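Local structure of viral protein F93 (Sulfolobus turreted icosahedral virus, 2CO5) at residues N10-L15 with K79-L84; K16-N21 with K28-E33; R24-R29 with G68-L73. The protein probably binds DNA as a winged-helix dimer, consistent with a role as a transcriptional regulator in the infected archaeal host. All blocks are in the same frame, centred on the assembly; numbering follows the deposited sequence.

Interaction 1. Residues N10-L15 with K79-L84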
loop_
_atom_site.group_PDB
_atom_site.type_symbol
_atom_site.label_atom_id
_atom_site.label_comp_id
_atom_site.label_asym_id
_atom_site.label_seq_id
_atom_site.Cartn_x
_atom_site.Cartn_y
_atom_site.Cartn_z
ATOM N N ASN B 10 2.106 -6.072 -0.164
ATOM C CA ASN B 10 2.688 -7.389 -0.383
ATOM C C ASN B 10 3.895 -7.345 -1.318
ATOM O O ASN B 10 4.843 -8.112 -1.140
ATOM C CB ASN B 10 1.629 -8.370 -0.887
ATOM C CG ASN B 10 0.745 -8.904 0.231
ATOM O OD1 ASN B 10 -0.252 -9.590 -0.018
ATOM N ND2 ASN B 10 1.118 -8.615 1.466
ATOM N N TYR B 11 3.867 -6.437 -2.298
ATOM C CA TYR B 11 5.028 -6.210 -3.155
ATOM C C TYR B 11 6.168 -5.600 -2.351
ATOM O O TYR B 11 7.304 -6.031 -2.475
ATOM C CB TYR B 11 4.692 -5.297 -4.341
ATOM C CG TYR B 11 3.965 -5.973 -5.489
ATOM C CD1 TYR B 11 4.462 -7.137 -6.071
ATOM C CD2 TYR B 11 2.806 -5.430 -6.016
ATOM C CE1 TYR B 11 3.813 -7.742 -7.140
ATOM C CE2 TYR B 11 2.150 -6.024 -7.094
ATOM C CZ TYR B 11 2.659 -7.174 -7.648
ATOM O OH TYR B 11 2.009 -7.778 -8.693
ATOM N N TYR B 12 5.860 -4.599 -1.531
ATOM C CA TYR B 12 6.870 -3.977 -0.677
ATOM C C TYR B 12 7.499 -5.017 0.237
ATOM O O TYR B 12 8.713 -5.097 0.358
ATOM C CB TYR B 12 6.270 -2.846 0.162
ATOM C CG TYR B 12 7.255 -2.279 1.160
ATOM C CD1 TYR B 12 8.254 -1.397 0.751
ATOM C CD2 TYR B 12 7.210 -2.649 2.506
ATOM C CE1 TYR B 12 9.173 -0.885 1.656
ATOM C CE2 TYR B 12 8.127 -2.149 3.416
ATOM C CZ TYR B 12 9.112 -1.266 2.980
ATOM O OH TYR B 12 10.021 -0.752 3.867
ATOM N N ILE B 13 6.659 -5.823 0.866
ATOM C CA ILE B 13 7.126 -6.856 1.770
ATOM C C ILE B 13 8.051 -7.865 1.081
ATOM O O ILE B 13 9.093 -8.220 1.630
ATOM C CB ILE B 13 5.939 -7.576 2.429
ATOM C CG1 ILE B 13 5.316 -6.670 3.488
ATOM C CG2 ILE B 13 6.388 -8.876 3.043
ATOM C CD1 ILE B 13 3.959 -7.115 3.946
ATOM N N ILE B 14 7.681 -8.316 -0.117
ATOM C CA ILE B 14 8.521 -9.240 -0.882
ATOM C C ILE B 14 9.895 -8.627 -1.170
ATOM O O ILE B 14 10.924 -9.257 -0.918
ATOM C CB ILE B 14 7.863 -9.655 -2.219
ATOM C CG1 ILE B 14 6.673 -10.596 -1.962
ATOM C CG2 ILE B 14 8.886 -10.327 -3.123
ATOM C CD1 ILE B 14 5.816 -10.870 -3.183
ATOM N N LEU B 15 9.902 -7.405 -1.696
ATOM C CA LEU B 15 11.155 -6.696 -2.008
ATOM C C LEU B 15 12.006 -6.424 -0.766
ATOM O O LEU B 15 13.234 -6.476 -0.823
ATOM C CB LEU B 15 10.859 -5.373 -2.734
ATOM C CG LEU B 15 10.845 -5.394 -4.269
ATOM C CD1 LEU B 15 10.390 -6.728 -4.803
ATOM C CD2 LEU B 15 10.000 -4.254 -4.841
ATOM N N LYS B 79 16.034 -0.299 -7.337
ATOM C CA LYS B 79 15.507 1.038 -7.615
ATOM C C LYS B 79 14.005 1.116 -7.324
ATOM O O LYS B 79 13.532 2.125 -6.812
ATOM C CB LYS B 79 15.788 1.448 -9.067
ATOM C CG LYS B 79 15.444 2.903 -9.385
ATOM C CD LYS B 79 15.942 3.314 -10.765
ATOM C CE LYS B 79 15.597 4.767 -11.072
ATOM N NZ LYS B 79 16.147 5.216 -12.378
ATOM N N GLU B 80 13.266 0.057 -7.651
ATOM C CA GLU B 80 11.829 -0.002 -7.351
ATOM C C GLU B 80 11.568 -0.073 -5.853
ATOM O O GLU B 80 10.635 0.559 -5.352
ATOM C CB GLU B 80 11.173 -1.205 -8.039
ATOM C CG GLU B 80 9.653 -1.327 -7.811
ATOM C CD GLU B 80 8.861 -0.187 -8.434
ATOM O OE1 GLU B 80 9.153 0.184 -9.592
ATOM O OE2 GLU B 80 7.936 0.328 -7.773
ATOM N N PHE B 81 12.388 -0.844 -5.143
ATOM C CA PHE B 81 12.277 -0.944 -3.688
ATOM C C PHE B 81 12.477 0.418 -3.033
ATOM O O PHE B 81 11.724 0.803 -2.135
ATOM C CB PHE B 81 13.299 -1.941 -3.125
ATOM C CG PHE B 81 13.449 -1.867 -1.627
ATOM C CD1 PHE B 81 12.459 -2.363 -0.794
ATOM C CD2 PHE B 81 14.572 -1.275 -1.053
ATOM C CE1 PHE B 81 12.587 -2.285 0.592
ATOM C CE2 PHE B 81 14.707 -1.196 0.329
ATOM C CZ PHE B 81 13.714 -1.700 1.151
ATOM N N GLU B 82 13.500 1.135 -3.481
ATOM C CA GLU B 82 13.794 2.450 -2.944
ATOM C C GLU B 82 12.630 3.399 -3.193
ATOM O O GLU B 82 12.224 4.142 -2.296
ATOM C CB GLU B 82 15.093 2.992 -3.540
ATOM C CG GLU B 82 16.333 2.259 -3.038
ATOM C CD GLU B 82 17.619 2.669 -3.756
ATOM O OE1 GLU B 82 17.597 3.658 -4.523
ATOM O OE2 GLU B 82 18.649 1.991 -3.550
ATOM N N GLU B 83 12.079 3.355 -4.404
ATOM C CA GLU B 83 10.884 4.133 -4.723
ATOM C C GLU B 83 9.697 3.765 -3.826
ATOM O O GLU B 83 9.026 4.646 -3.291
ATOM C CB GLU B 83 10.493 3.956 -6.189
ATOM C CG GLU B 83 11.476 4.572 -7.169
ATOM C CD GLU B 83 10.960 4.558 -8.594
ATOM O OE1 GLU B 83 9.837 5.067 -8.824
ATOM O OE2 GLU B 83 11.679 4.044 -9.483
ATOM N N LEU B 84 9.444 2.469 -3.666
ATOM C CA LEU B 84 8.327 2.007 -2.839
ATOM C C LEU B 84 8.515 2.361 -1.371
ATOM O O LEU B 84 7.567 2.756 -0.697
ATOM C CB LEU B 84 8.145 0.497 -2.956
ATOM C CG LEU B 84 7.413 -0.043 -4.179
ATOM C CD1 LEU B 84 7.333 -1.561 -4.076
ATOM C CD2 LEU B 84 6.021 0.564 -4.287
#
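Tyr-12 and Phe-81 bring their rings together nearly parallel but displaced: the planes lie within 16° of each other, yet are slid so far apart, with centroids 5.9 Å from one another, that the rings barely overlap. They touch at a slant through one corner of each ring, Tyr-12 CE1 lying 3.8 Å from Phe-81 CE1. The tyrosine CG is trans to the main-chain nitrogen across the CA-CB bond (chi1 174°), and this swings its ring out toward the other helix. Leu-84 closes in on the tyrosine from another side, its CB sitting at the ring edge, near the ring plane, 4.2 Å from Tyr-12 CD1; the leucine and tyrosine side chains pass head to tail.

Leu-15 packs beside this pair. Its CB rests 3.9 Å from Phe-81 CD1, while its CD2 methyl reaches Leu-84 CD1, also at 3.9 Å, the two leucines set roughly square to one another. The same CD2 brushes Glu-80 CG, at the more exposed margin of an otherwise buried contact.

The helices concerned are the first and last of a winged-helix domain, 9-20 and 75-92, and the short segments run at 127° to each other with axes 10.0 Å apart. No hydrogen bond crosses between them; the closest contacts are between carbon atoms. The Tyr-12 hydroxyl, at the border of the contact, is hydrogen-bonded to His-85 ND1, one turn beyond Phe-81 on the last helix, which ties down the far end of the ring. Ile-91 of the second subunit packs on Tyr-12 as well, placing this helix pair beside the dimer interface, while Phe-81 also packs on Lys-16 and Val-19 of helix 9-20.

Interaction 2. Residues K16-N21 with K28-E33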
loop_
_atom_site.group_PDB
_atom_site.type_symbol
_atom_site.label_atom_id
_atom_site.label_comp_id
_atom_site.label_asym_id
_atom_site.label_seq_id
_atom_site.Cartn_x
_atom_site.Cartn_y
_atom_site.Cartn_z
ATOM N N LYS B 16 11.348 -6.123 0.351
ATOM C CA LYS B 16 12.052 -5.822 1.594
ATOM C C LYS B 16 12.757 -7.065 2.135
ATOM O O LYS B 16 13.870 -6.968 2.659
ATOM C CB LYS B 16 11.081 -5.243 2.632
ATOM C CG LYS B 16 11.700 -4.868 3.997
ATOM C CD LYS B 16 12.760 -3.806 3.880
ATOM C CE LYS B 16 13.285 -3.385 5.253
ATOM N NZ LYS B 16 14.538 -2.587 5.137
ATOM N N VAL B 17 12.105 -8.221 2.009
ATOM C CA VAL B 17 12.677 -9.496 2.461
ATOM C C VAL B 17 13.905 -9.884 1.621
ATOM O O VAL B 17 14.875 -10.430 2.149
ATOM C CB VAL B 17 11.614 -10.628 2.471
ATOM C CG1 VAL B 17 12.264 -12.016 2.514
ATOM C CG2 VAL B 17 10.680 -10.450 3.655
ATOM N N LEU B 18 13.862 -9.580 0.326
ATOM C CA LEU B 18 15.035 -9.732 -0.544
ATOM C C LEU B 18 16.199 -8.829 -0.118
ATOM O O LEU B 18 17.312 -9.308 0.073
ATOM C CB LEU B 18 14.665 -9.464 -2.008
ATOM C CG LEU B 18 14.312 -10.714 -2.819
ATOM C CD1 LEU B 18 15.584 -11.469 -3.167
ATOM C CD2 LEU B 18 13.332 -11.605 -2.062
ATOM N N VAL B 19 15.933 -7.535 0.035
ATOM C CA VAL B 19 16.947 -6.568 0.493
ATOM C C VAL B 19 17.529 -6.952 1.859
ATOM O O VAL B 19 18.739 -6.880 2.069
ATOM C CB VAL B 19 16.361 -5.138 0.572
ATOM C CG1 VAL B 19 17.311 -4.189 1.303
ATOM C CG2 VAL B 19 16.047 -4.623 -0.817
ATOM N N ILE B 20 16.652 -7.354 2.774
ATOM C CA ILE B 20 17.042 -7.879 4.089
ATOM C C ILE B 20 18.041 -9.038 3.990
ATOM O O ILE B 20 18.964 -9.138 4.797
ATOM C CB ILE B 20 15.789 -8.360 4.876
ATOM C CG1 ILE B 20 15.156 -7.199 5.647
ATOM C CG2 ILE B 20 16.140 -9.468 5.839
ATOM C CD1 ILE B 20 13.804 -7.544 6.290
ATOM N N ASN B 21 17.840 -9.909 3.002
ATOM C CA ASN B 21 18.686 -11.083 2.798
ATOM C C ASN B 21 19.767 -10.842 1.743
ATOM O O ASN B 21 20.210 -11.775 1.076
ATOM C CB ASN B 21 17.814 -12.287 2.419
ATOM C CG ASN B 21 17.000 -12.810 3.591
ATOM O OD1 ASN B 21 17.519 -13.526 4.446
ATOM N ND2 ASN B 21 15.719 -12.450 3.638
ATOM N N LYS B 28 12.058 -21.140 -1.902
ATOM C CA LYS B 28 11.334 -21.967 -0.924
ATOM C C LYS B 28 11.301 -21.386 0.496
ATOM O O LYS B 28 10.576 -21.888 1.358
ATOM C CB LYS B 28 11.908 -23.391 -0.889
ATOM C CG LYS B 28 13.362 -23.512 -0.412
ATOM C CD LYS B 28 13.886 -24.923 -0.635
ATOM C CE LYS B 28 15.329 -25.080 -0.182
ATOM N NZ LYS B 28 15.750 -26.517 -0.134
ATOM N N ARG B 29 12.084 -20.339 0.737
ATOM C CA ARG B 29 12.164 -19.732 2.056
ATOM C C ARG B 29 11.409 -18.410 2.162
ATOM O O ARG B 29 11.223 -17.904 3.261
ATOM C CB ARG B 29 13.632 -19.559 2.452
ATOM C CG ARG B 29 14.251 -20.883 2.879
ATOM C CD ARG B 29 15.754 -20.913 2.810
ATOM N NE ARG B 29 16.232 -22.287 3.001
ATOM C CZ ARG B 29 17.506 -22.650 3.133
ATOM N NH1 ARG B 29 18.482 -21.749 3.097
ATOM N NH2 ARG B 29 17.804 -23.933 3.302
ATOM N N LEU B 30 10.954 -17.872 1.032
ATOM C CA LEU B 30 10.330 -16.550 1.016
ATOM C C LEU B 30 9.109 -16.477 1.922
ATOM O O LEU B 30 8.975 -15.543 2.699
ATOM C CB LEU B 30 9.943 -16.148 -0.415
ATOM C CG LEU B 30 9.248 -14.794 -0.583
ATOM C CD1 LEU B 30 10.076 -13.660 0.024
ATOM C CD2 LEU B 30 8.960 -14.536 -2.054
ATOM N N ARG B 31 8.224 -17.465 1.823
ATOM C CA ARG B 31 6.973 -17.441 2.586
ATOM C C ARG B 31 7.255 -17.432 4.090
ATOM O O ARG B 31 6.688 -16.628 4.829
ATOM C CB ARG B 31 6.073 -18.631 2.213
ATOM C CG ARG B 31 4.664 -18.520 2.788
ATOM C CD ARG B 31 3.754 -19.690 2.405
ATOM N NE ARG B 31 2.532 -19.665 3.212
ATOM C CZ ARG B 31 1.537 -20.547 3.134
ATOM N NH1 ARG B 31 1.575 -21.555 2.269
ATOM N NH2 ARG B 31 0.487 -20.416 3.928
ATOM N N SER B 32 8.138 -18.332 4.524
ATOM C CA SER B 32 8.560 -18.412 5.922
ATOM C C SER B 32 9.202 -17.117 6.405
ATOM O O SER B 32 8.905 -16.649 7.497
ATOM C CB SER B 32 9.563 -19.553 6.106
ATOM O OG SER B 32 8.962 -20.794 5.810
ATOM N N GLU B 33 10.096 -16.561 5.590
ATOM C CA GLU B 33 10.786 -15.313 5.910
ATOM C C GLU B 33 9.800 -14.184 6.173
ATOM O O GLU B 33 9.923 -13.457 7.151
ATOM C CB GLU B 33 11.716 -14.906 4.762
ATOM C CG GLU B 33 13.057 -15.593 4.771
ATOM C CD GLU B 33 13.925 -15.146 5.933
ATOM O OE1 GLU B 33 14.248 -13.939 6.015
ATOM O OE2 GLU B 33 14.283 -16.008 6.760
#
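Val-17 and Glu-33 mark the nearest approach of the two backbones, with CA atoms 7.0 Å apart, where the last turn of helix 9-20 passes the first turns of helix 30-38; Asn-21 is the first residue to leave helical geometry. Val-17 points one methyl at helix 30-38. A chi1 of 162° turns CG1 away from the valine's own nitrogen, and the methyl touches two neighbours on that helix at once: Val-17 CG1 lies 3.7 Å from Leu-30 CD1 and equally far from Glu-33 CB. Both partners come in at a slant to the valine. Leu-18 adds a looser contact to the same Leu-30 methyl.

The polar half belongs to Asn-21, whose amide nitrogen serves two acceptors. Within its own segment ND2 donates to Val-17 O at 2.6 Å, and across the contact it donates to Glu-33 OE1 at 3.2 Å, with an N-H...O angle of 164°. Both acceptors lie close to the amide plane, which fixes the rotation of the group, but OE1 is met from above the carboxylate plane, and the two flat groups stand 76° apart. Val-17 O also takes the backbone N-H of Asn-21, the two donors arriving from opposite faces of the carbonyl plane. The asparagine thus closes off the helix end and links it to helix 30-38. Arg-37, a turn further along that helix, makes a long, weak ion pair with Glu-33 OE1.

Strand 24-26 lies against this corner, Leu-25 touching Val-17, Leu-30 and Glu-33, while Ile-34 and Phe-38 extend the valine's packing along helix 30-38 and Ile-51 of helix 44-56 meets Leu-30.

Interaction 3. Residues R24-R29 with G68-L73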
loop_
_atom_site.group_PDB
_atom_site.type_symbol
_atom_site.label_atom_id
_atom_site.label_comp_id
_atom_site.label_asym_id
_atom_site.label_seq_id
_atom_site.Cartn_x
_atom_site.Cartn_y
_atom_site.Cartn_z
ATOM N N ARG B 24 19.374 -11.712 -2.298
ATOM C CA ARG B 24 19.451 -13.104 -2.743
ATOM C C ARG B 24 18.792 -14.024 -1.722
ATOM O O ARG B 24 19.171 -14.037 -0.555
ATOM C CB ARG B 24 20.910 -13.519 -2.953
ATOM C CG ARG B 24 21.104 -14.924 -3.534
ATOM C CD ARG B 24 22.555 -15.350 -3.384
ATOM N NE ARG B 24 22.869 -16.620 -4.046
ATOM C CZ ARG B 24 22.545 -17.831 -3.584
ATOM N NH1 ARG B 24 21.855 -17.973 -2.448
ATOM N NH2 ARG B 24 22.902 -18.916 -4.275
ATOM N N LEU B 25 17.806 -14.791 -2.171
ATOM C CA LEU B 25 17.093 -15.707 -1.293
ATOM C C LEU B 25 16.524 -16.870 -2.092
ATOM O O LEU B 25 16.012 -16.682 -3.198
ATOM C CB LEU B 25 15.971 -14.964 -0.568
ATOM C CG LEU B 25 15.174 -15.741 0.486
ATOM C CD1 LEU B 25 16.023 -16.045 1.721
ATOM C CD2 LEU B 25 13.915 -14.968 0.864
ATOM N N GLU B 26 16.624 -18.069 -1.529
ATOM C CA GLU B 26 16.015 -19.244 -2.130
ATOM C C GLU B 26 14.514 -19.048 -2.097
ATOM O O GLU B 26 13.973 -18.583 -1.098
ATOM C CB GLU B 26 16.397 -20.521 -1.378
ATOM C CG GLU B 26 17.843 -20.953 -1.589
ATOM C CD GLU B 26 18.259 -22.113 -0.694
ATOM O OE1 GLU B 26 17.394 -22.685 0.002
ATOM O OE2 GLU B 26 19.463 -22.452 -0.690
ATOM N N LYS B 27 13.862 -19.391 -3.202
ATOM C CA LYS B 27 12.418 -19.220 -3.364
ATOM C C LYS B 27 11.613 -19.946 -2.282
ATOM O O LYS B 27 10.619 -19.419 -1.789
ATOM C CB LYS B 27 12.006 -19.719 -4.753
ATOM C CG LYS B 27 10.596 -19.364 -5.208
ATOM C CD LYS B 27 10.310 -20.077 -6.534
ATOM C CE LYS B 27 8.958 -19.720 -7.117
ATOM N NZ LYS B 27 8.843 -20.184 -8.535
ATOM N N LYS B 28 12.058 -21.140 -1.902
ATOM C CA LYS B 28 11.334 -21.967 -0.924
ATOM C C LYS B 28 11.301 -21.386 0.496
ATOM O O LYS B 28 10.576 -21.888 1.358
ATOM C CB LYS B 28 11.908 -23.391 -0.889
ATOM C CG LYS B 28 13.362 -23.512 -0.412
ATOM C CD LYS B 28 13.886 -24.923 -0.635
ATOM C CE LYS B 28 15.329 -25.080 -0.182
ATOM N NZ LYS B 28 15.750 -26.517 -0.134
ATOM N N ARG B 29 12.084 -20.339 0.737
ATOM C CA ARG B 29 12.164 -19.732 2.056
ATOM C C ARG B 29 11.409 -18.410 2.162
ATOM O O ARG B 29 11.223 -17.904 3.261
ATOM C CB ARG B 29 13.632 -19.559 2.452
ATOM C CG ARG B 29 14.251 -20.883 2.879
ATOM C CD ARG B 29 15.754 -20.913 2.810
ATOM N NE ARG B 29 16.232 -22.287 3.001
ATOM C CZ ARG B 29 17.506 -22.650 3.133
ATOM N NH1 ARG B 29 18.482 -21.749 3.097
ATOM N NH2 ARG B 29 17.804 -23.933 3.302
ATOM N N GLY B 68 16.883 -26.145 -4.950
ATOM C CA GLY B 68 15.827 -25.144 -5.088
ATOM C C GLY B 68 16.199 -23.956 -5.960
ATOM O O GLY B 68 17.379 -23.671 -6.180
ATOM N N LYS B 69 15.175 -23.257 -6.448
ATOM C CA LYS B 69 15.370 -22.046 -7.240
ATOM C C LYS B 69 15.828 -20.907 -6.324
ATOM O O LYS B 69 15.456 -20.859 -5.151
ATOM C CB LYS B 69 14.075 -21.653 -7.960
ATOM C CG LYS B 69 13.456 -22.770 -8.805
ATOM C CD LYS B 69 12.212 -22.297 -9.536
ATOM C CE LYS B 69 11.427 -23.467 -10.111
ATOM N NZ LYS B 69 10.210 -23.027 -10.854
ATOM N N VAL B 70 16.657 -20.015 -6.857
ATOM C CA VAL B 70 17.141 -18.860 -6.108
ATOM C C VAL B 70 16.595 -17.581 -6.719
ATOM O O VAL B 70 16.663 -17.385 -7.936
ATOM C CB VAL B 70 18.682 -18.772 -6.093
ATOM C CG1 VAL B 70 19.123 -17.493 -5.379
ATOM C CG2 VAL B 70 19.289 -20.002 -5.426
ATOM N N LEU B 71 16.046 -16.720 -5.862
ATOM C CA LEU B 71 15.590 -15.398 -6.271
ATOM C C LEU B 71 16.714 -14.382 -6.074
ATOM O O LEU B 71 17.463 -14.446 -5.100
ATOM C CB LEU B 71 14.345 -14.974 -5.479
ATOM C CG LEU B 71 13.065 -15.773 -5.731
ATOM C CD1 LEU B 71 11.938 -15.293 -4.813
ATOM C CD2 LEU B 71 12.648 -15.685 -7.212
ATOM N N PHE B 72 16.825 -13.461 -7.027
ATOM C CA PHE B 72 17.759 -12.351 -6.959
ATOM C C PHE B 72 17.000 -11.056 -7.204
ATOM O O PHE B 72 16.113 -11.007 -8.059
ATOM C CB PHE B 72 18.835 -12.485 -8.028
ATOM C CG PHE B 72 19.731 -13.678 -7.849
ATOM C CD1 PHE B 72 19.387 -14.908 -8.395
ATOM C CD2 PHE B 72 20.924 -13.567 -7.151
ATOM C CE1 PHE B 72 20.205 -16.012 -8.235
ATOM C CE2 PHE B 72 21.759 -14.669 -6.995
ATOM C CZ PHE B 72 21.386 -15.896 -7.537
ATOM N N LEU B 73 17.365 -10.015 -6.456
ATOM C CA LEU B 73 16.869 -8.670 -6.697
ATOM C C LEU B 73 17.798 -7.980 -7.701
ATOM O O LEU B 73 18.985 -7.862 -7.466
ATOM C CB LEU B 73 16.818 -7.886 -5.377
ATOM C CG LEU B 73 16.036 -6.571 -5.360
ATOM C CD1 LEU B 73 14.568 -6.815 -5.633
ATOM C CD2 LEU B 73 16.213 -5.873 -4.026
HETATM O O HOH W 1 14.303 -22.493 -3.515
#
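One face of the Arg-24 guanidinium is covered by Val-70, whose CG1 methyl sits 3.9 Å above the plane, over its centre. Phe-72 runs alongside the same arginine, both side chains pointing the same way, with ring and guanidinium planes nearly perpendicular at 88°. It is the aliphatic part that comes nearest, Arg-24 CG lying 3.5 Å from Phe-72 CE2. Stretched out from a trans first torsion (chi1 -175°), the arginine chain follows Phe-72 and puts its guanidinium against Val-70. A second guanidinium, that of Arg-29, has Glu-26 OE1 over one face, a long, weak ion pair with no N-H directed at the oxygen.

Underneath, strands 24-26 and 70-73 pair antiparallel as part of the small three-stranded sheet of the winged helix, in which 70-73 is the central strand, flanked on its other side by 60-63. The loop between 60-63 and 70-73 corresponds to the wing. Leu-25 and Leu-71 form the hydrogen-bonded pair: Leu-25 N donates to Leu-71 O at 3.0 Å, and Leu-71 N to Leu-25 O at 2.7 Å. Arg-24 with Phe-72 and Glu-26 with Val-70 are non-hydrogen-bonded pairs, their side chains on the sheet face opposite the two leucines, which turn inward to Leu-30.

Lys-27 N also bonds to Lys-69 O (2.9 Å), an oxygen that accepts as well from a water held by Lys-28 N. The side chains of Lys-27 and Lys-69 run together, NZ to NZ 3.9 Å; Glu-62 forms a salt bridge with Lys-27 NZ and would probably offset the like charges.

Along the chain the segments follow one another as 10-15, 16-21, 24-29 and 28-33, then 68-73 and 79-84, so interaction 1 joins the two ends of the domain and the other two fall between them. Interactions 1 and 2 sit on successive turns of helix 9-20, their centres about 12 Å apart, and meet where Phe-81 packs on Lys-16 and Val-19. Interactions 2 and 3 are closer, about 8 Å between centres, and share Lys-28 and Arg-29. Leu-73 packs back on Leu-15, linking interactions 1 and 3, whose centres are about 16 Å apart. Together they join helices and sheet into one winged-helix core, with interactions 1 and 2 also touching the second subunit.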